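Local coordinates for glycosyl hydrolase family 2, TIM barrel domain protein (Faecalibacterium prausnitzii A2-165, PDB 6ED2) that probably hydrolyses beta-glucuronides, as a gut bacterial beta-glucuronidase of glycoside hydrolase family 2, at residues Gly402-Leu413 / Pro442-Phe453. Sequence-based numbering, arbitrary orientation.
Sequences GFFEKETTPALL and PQCTSAGTEEYF
Ser446 OG accepts the backbone N-H of Phe404 (N to OG 3.1 Å) and donates its own proton to Ala447 O at 2.8 Å, so two bonds grip one small hydroxyl. Beside it, Gln443 OE1 takes the N-H of Phe403 (N to OE1 2.8 Å), the nitrogen standing above the carbonyl plane. Glutamine suits this post because its fully extended chain (chi1 -177°, chi2 180°) carries an uncharged acceptor across to the 3-10 turn 403-405. Gly402 and Gly448, lacking side chains, let the backbones close in, with Gly402 CA 3.2 Å from Ser446 OG; positive phi in the type II turn 446-449 also suits Gly448.

Held by this polar edge, Phe404 sets its ring among mostly apolar groups, with Gln443 O at its edge. Phe404 CE1 lies over the centre of the Tyr452 ring, the two planes inclined at 34°, while Leu413 CD1 makes a CH-pi contact with the opposite face, 3.9 Å from the Tyr452 ring centroid. Phe453 points its edge at the Phe404 face in an offset edge-to-face pair, and Pro442 CB meets the Phe404 rim. The Tyr452 hydroxyl is hydrogen-bonded to His416 ND1.

Thus Phe404, with Thr409, Leu412 and Leu413 of helix 409-427, packs on Tyr452 in the first turn of helix 449-463 of the TIM barrel domain, Tyr452 and Phe453 resting on Leu439 of strand 433-440.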
loop_
_atom_site.group_PDB
_atom_site.type_symbol
_atom_site.label_atom_id
_atom_site.label_comp_id
_atom_site.label_asym_id
_atom_site.label_seq_id
_atom_site.Cartn_x
_atom_site.Cartn_y
_atom_site.Cartn_z
ATOM N N GLY A 402 4.644 -29.212 -32.822
ATOM C CA GLY A 402 3.942 -29.370 -31.568
ATOM C C GLY A 402 4.790 -30.027 -30.494
ATOM O O GLY A 402 5.733 -30.782 -30.765
ATOM N N PHE A 403 4.425 -29.739 -29.238
ATOM C CA PHE A 403 5.235 -30.210 -28.120
ATOM C C PHE A 403 5.361 -31.729 -28.121
ATOM O O PHE A 403 6.425 -32.265 -27.786
ATOM C CB PHE A 403 4.674 -29.725 -26.779
ATOM C CG PHE A 403 5.627 -29.928 -25.655
ATOM C CD1 PHE A 403 5.601 -31.100 -24.909
ATOM C CD2 PHE A 403 6.598 -28.981 -25.379
ATOM C CE1 PHE A 403 6.521 -31.308 -23.893
ATOM C CE2 PHE A 403 7.519 -29.178 -24.358
ATOM C CZ PHE A 403 7.482 -30.348 -23.615
ATOM N N PHE A 404 4.304 -32.439 -28.512
ATOM C CA PHE A 404 4.311 -33.894 -28.457
ATOM C C PHE A 404 4.859 -34.545 -29.730
ATOM O O PHE A 404 4.772 -35.769 -29.870
ATOM C CB PHE A 404 2.905 -34.402 -28.131
ATOM C CG PHE A 404 2.454 -34.029 -26.741
ATOM C CD1 PHE A 404 3.130 -34.517 -25.626
ATOM C CD2 PHE A 404 1.397 -33.152 -26.547
ATOM C CE1 PHE A 404 2.754 -34.157 -24.335
ATOM C CE2 PHE A 404 1.000 -32.786 -25.257
ATOM C CZ PHE A 404 1.686 -33.286 -24.142
ATOM N N GLU A 405 5.452 -33.770 -30.634
ATOM C CA GLU A 405 6.222 -34.330 -31.736
ATOM C C GLU A 405 7.712 -34.360 -31.452
ATOM O O GLU A 405 8.471 -34.860 -32.287
ATOM C CB GLU A 405 6.015 -33.528 -33.031
ATOM C CG GLU A 405 4.581 -33.207 -33.382
ATOM C CD GLU A 405 4.482 -32.457 -34.703
ATOM O OE1 GLU A 405 4.497 -31.201 -34.710
ATOM O OE2 GLU A 405 4.407 -33.140 -35.744
ATOM N N LYS A 406 8.155 -33.797 -30.331
ATOM C CA LYS A 406 9.586 -33.699 -30.090
ATOM C C LYS A 406 10.198 -35.091 -30.008
ATOM O O LYS A 406 9.570 -36.044 -29.542
ATOM C CB LYS A 406 9.867 -32.912 -28.797
ATOM C CG LYS A 406 9.574 -31.412 -28.888
ATOM C CD LYS A 406 9.764 -30.725 -27.528
ATOM C CE LYS A 406 9.634 -29.220 -27.639
ATOM N NZ LYS A 406 10.945 -28.581 -27.941
ATOM N N GLU A 407 11.436 -35.201 -30.492
ATOM C CA GLU A 407 12.197 -36.436 -30.356
ATOM C C GLU A 407 12.297 -36.891 -28.904
ATOM O O GLU A 407 12.425 -38.086 -28.640
ATOM C CB GLU A 407 13.604 -36.242 -30.937
ATOM C CG GLU A 407 14.409 -35.135 -30.218
ATOM C CD GLU A 407 15.784 -34.822 -30.837
ATOM O OE1 GLU A 407 16.176 -35.456 -31.848
ATOM O OE2 GLU A 407 16.474 -33.924 -30.290
ATOM N N THR A 408 12.257 -35.961 -27.951
ATOM C CA THR A 408 12.487 -36.290 -26.550
ATOM C C THR A 408 11.236 -36.800 -25.847
ATOM O O THR A 408 11.322 -37.199 -24.683
ATOM C CB THR A 408 13.028 -35.059 -25.825
ATOM O OG1 THR A 408 12.206 -33.926 -26.134
ATOM C CG2 THR A 408 14.456 -34.768 -26.263
ATOM N N THR A 409 10.092 -36.798 -26.530
ATOM C CA THR A 409 8.830 -37.237 -25.937
ATOM C C THR A 409 8.882 -38.608 -25.262
ATOM O O THR A 409 8.269 -38.751 -24.188
ATOM C CB THR A 409 7.737 -37.206 -27.025
ATOM O OG1 THR A 409 7.713 -35.913 -27.650
ATOM C CG2 THR A 409 6.344 -37.538 -26.448
ATOM N N PRO A 410 9.536 -39.647 -25.815
ATOM C CA PRO A 410 9.549 -40.934 -25.092
ATOM C C PRO A 410 10.203 -40.836 -23.728
ATOM O O PRO A 410 9.736 -41.480 -22.780
ATOM C CB PRO A 410 10.329 -41.873 -26.033
ATOM C CG PRO A 410 10.169 -41.269 -27.398
ATOM C CD PRO A 410 10.178 -39.769 -27.141
ATOM N N ALA A 411 11.280 -40.050 -23.613
ATOM C CA ALA A 411 11.930 -39.854 -22.323
ATOM C C ALA A 411 11.023 -39.088 -21.364
ATOM O O ALA A 411 10.892 -39.460 -20.194
ATOM C CB ALA A 411 13.260 -39.115 -22.510
ATOM N N LEU A 412 10.364 -38.035 -21.855
ATOM C CA LEU A 412 9.413 -37.305 -21.025
ATOM C C LEU A 412 8.316 -38.228 -20.510
ATOM O O LEU A 412 7.999 -38.229 -19.312
ATOM C CB LEU A 412 8.818 -36.139 -21.811
ATOM C CG LEU A 412 7.789 -35.303 -21.051
ATOM C CD1 LEU A 412 8.450 -34.594 -19.859
ATOM C CD2 LEU A 412 7.164 -34.292 -22.004
ATOM N N LEU A 413 7.736 -39.037 -21.400
ATOM C CA LEU A 413 6.654 -39.923 -20.986
ATOM C C LEU A 413 7.113 -40.886 -19.897
ATOM O O LEU A 413 6.360 -41.178 -18.959
ATOM C CB LEU A 413 6.125 -40.685 -22.197
ATOM C CG LEU A 413 4.977 -41.658 -21.955
ATOM C CD1 LEU A 413 3.719 -40.931 -21.470
ATOM C CD2 LEU A 413 4.702 -42.425 -23.244
ATOM N N PRO A 442 -1.348 -28.809 -21.142
ATOM C CA PRO A 442 -0.500 -29.316 -22.221
ATOM C C PRO A 442 -0.994 -28.770 -23.549
ATOM O O PRO A 442 -2.154 -28.378 -23.696
ATOM C CB PRO A 442 -0.690 -30.836 -22.140
ATOM C CG PRO A 442 -2.076 -30.983 -21.649
ATOM C CD PRO A 442 -2.368 -29.799 -20.744
ATOM N N GLN A 443 -0.089 -28.737 -24.524
ATOM C CA GLN A 443 -0.456 -28.337 -25.879
ATOM C C GLN A 443 -1.203 -29.506 -26.537
ATOM O O GLN A 443 -0.673 -30.227 -27.379
ATOM C CB GLN A 443 0.787 -27.932 -26.671
ATOM C CG GLN A 443 0.507 -27.422 -28.094
ATOM C CD GLN A 443 1.777 -27.026 -28.852
ATOM O OE1 GLN A 443 2.868 -27.552 -28.612
ATOM N NE2 GLN A 443 1.634 -26.078 -29.765
ATOM N N CYS A 444 -2.462 -29.700 -26.121
ATOM C CA CYS A 444 -3.222 -30.887 -26.513
ATOM C C CYS A 444 -3.887 -30.750 -27.886
ATOM O O CYS A 444 -4.736 -31.581 -28.238
ATOM C CB CYS A 444 -4.267 -31.246 -25.442
ATOM S SG CYS A 444 -5.663 -30.088 -25.146
ATOM N N THR A 445 -3.528 -29.711 -28.645
ATOM C CA THR A 445 -3.770 -29.634 -30.073
ATOM C C THR A 445 -2.581 -30.143 -30.868
ATOM O O THR A 445 -2.666 -30.244 -32.098
ATOM C CB THR A 445 -4.076 -28.191 -30.498
ATOM O OG1 THR A 445 -3.022 -27.332 -30.057
ATOM C CG2 THR A 445 -5.402 -27.712 -29.912
ATOM N N SER A 446 -1.482 -30.453 -30.194
ATOM C CA SER A 446 -0.273 -30.888 -30.874
ATOM C C SER A 446 -0.500 -32.252 -31.517
ATOM O O SER A 446 -1.226 -33.102 -30.980
ATOM C CB SER A 446 0.890 -30.944 -29.873
ATOM O OG SER A 446 2.029 -31.620 -30.372
ATOM N N ALA A 447 0.098 -32.452 -32.686
ATOM C CA ALA A 447 0.211 -33.806 -33.212
ATOM C C ALA A 447 0.961 -34.653 -32.198
ATOM O O ALA A 447 1.897 -34.177 -31.554
ATOM C CB ALA A 447 0.949 -33.813 -34.555
ATOM N N GLY A 448 0.538 -35.909 -32.047
ATOM C CA GLY A 448 1.131 -36.794 -31.065
ATOM C C GLY A 448 0.489 -36.747 -29.694
ATOM O O GLY A 448 0.930 -37.480 -28.795
ATOM N N THR A 449 -0.532 -35.908 -29.506
ATOM C CA THR A 449 -1.214 -35.822 -28.217
ATOM C C THR A 449 -1.809 -37.166 -27.823
ATOM O O THR A 449 -1.630 -37.629 -26.685
ATOM C CB THR A 449 -2.318 -34.758 -28.275
ATOM O OG1 THR A 449 -1.735 -33.458 -28.381
ATOM C CG2 THR A 449 -3.226 -34.839 -27.065
ATOM N N GLU A 450 -2.536 -37.804 -28.757
ATOM C CA GLU A 450 -3.220 -39.052 -28.433
ATOM C C GLU A 450 -2.229 -40.147 -28.063
ATOM O O GLU A 450 -2.459 -40.903 -27.115
ATOM C CB GLU A 450 -4.091 -39.514 -29.600
ATOM C CG GLU A 450 -5.148 -38.530 -30.020
ATOM C CD GLU A 450 -4.760 -37.767 -31.287
ATOM O OE1 GLU A 450 -3.633 -37.171 -31.348
ATOM O OE2 GLU A 450 -5.595 -37.777 -32.225
ATOM N N GLU A 451 -1.127 -40.258 -28.808
ATOM C CA GLU A 451 -0.124 -41.265 -28.480
ATOM C C GLU A 451 0.465 -41.026 -27.091
ATOM O O GLU A 451 0.879 -41.975 -26.415
ATOM C CB GLU A 451 0.978 -41.269 -29.539
ATOM C CG GLU A 451 0.532 -41.740 -30.950
ATOM C CD GLU A 451 -0.201 -40.662 -31.775
ATOM O OE1 GLU A 451 -0.525 -39.558 -31.250
ATOM O OE2 GLU A 451 -0.466 -40.929 -32.971
ATOM N N TYR A 452 0.499 -39.770 -26.646
ATOM C CA TYR A 452 1.016 -39.454 -25.322
ATOM C C TYR A 452 -0.043 -39.692 -24.249
ATOM O O TYR A 452 0.230 -40.357 -23.247
ATOM C CB TYR A 452 1.515 -38.004 -25.294
ATOM C CG TYR A 452 2.335 -37.683 -24.081
ATOM C CD1 TYR A 452 3.709 -37.888 -24.076
ATOM C CD2 TYR A 452 1.741 -37.191 -22.929
ATOM C CE1 TYR A 452 4.474 -37.607 -22.954
ATOM C CE2 TYR A 452 2.502 -36.899 -21.799
ATOM C CZ TYR A 452 3.865 -37.116 -21.822
ATOM O OH TYR A 452 4.615 -36.849 -20.712
ATOM N N PHE A 453 -1.267 -39.192 -24.467
ATOM C CA PHE A 453 -2.300 -39.245 -23.431
ATOM C C PHE A 453 -2.777 -40.669 -23.171
ATOM O O PHE A 453 -3.075 -41.024 -22.021
ATOM C CB PHE A 453 -3.510 -38.388 -23.826
ATOM C CG PHE A 453 -3.343 -36.908 -23.577
ATOM C CD1 PHE A 453 -4.416 -36.149 -23.131
ATOM C CD2 PHE A 453 -2.135 -36.276 -23.809
ATOM C CE1 PHE A 453 -4.281 -34.783 -22.926
ATOM C CE2 PHE A 453 -1.989 -34.914 -23.612
ATOM C CZ PHE A 453 -3.054 -34.167 -23.168
HETATM O O HOH W 1 3.334 -38.198 -28.559
HETATM O O HOH W 2 1.515 -30.338 -33.969
#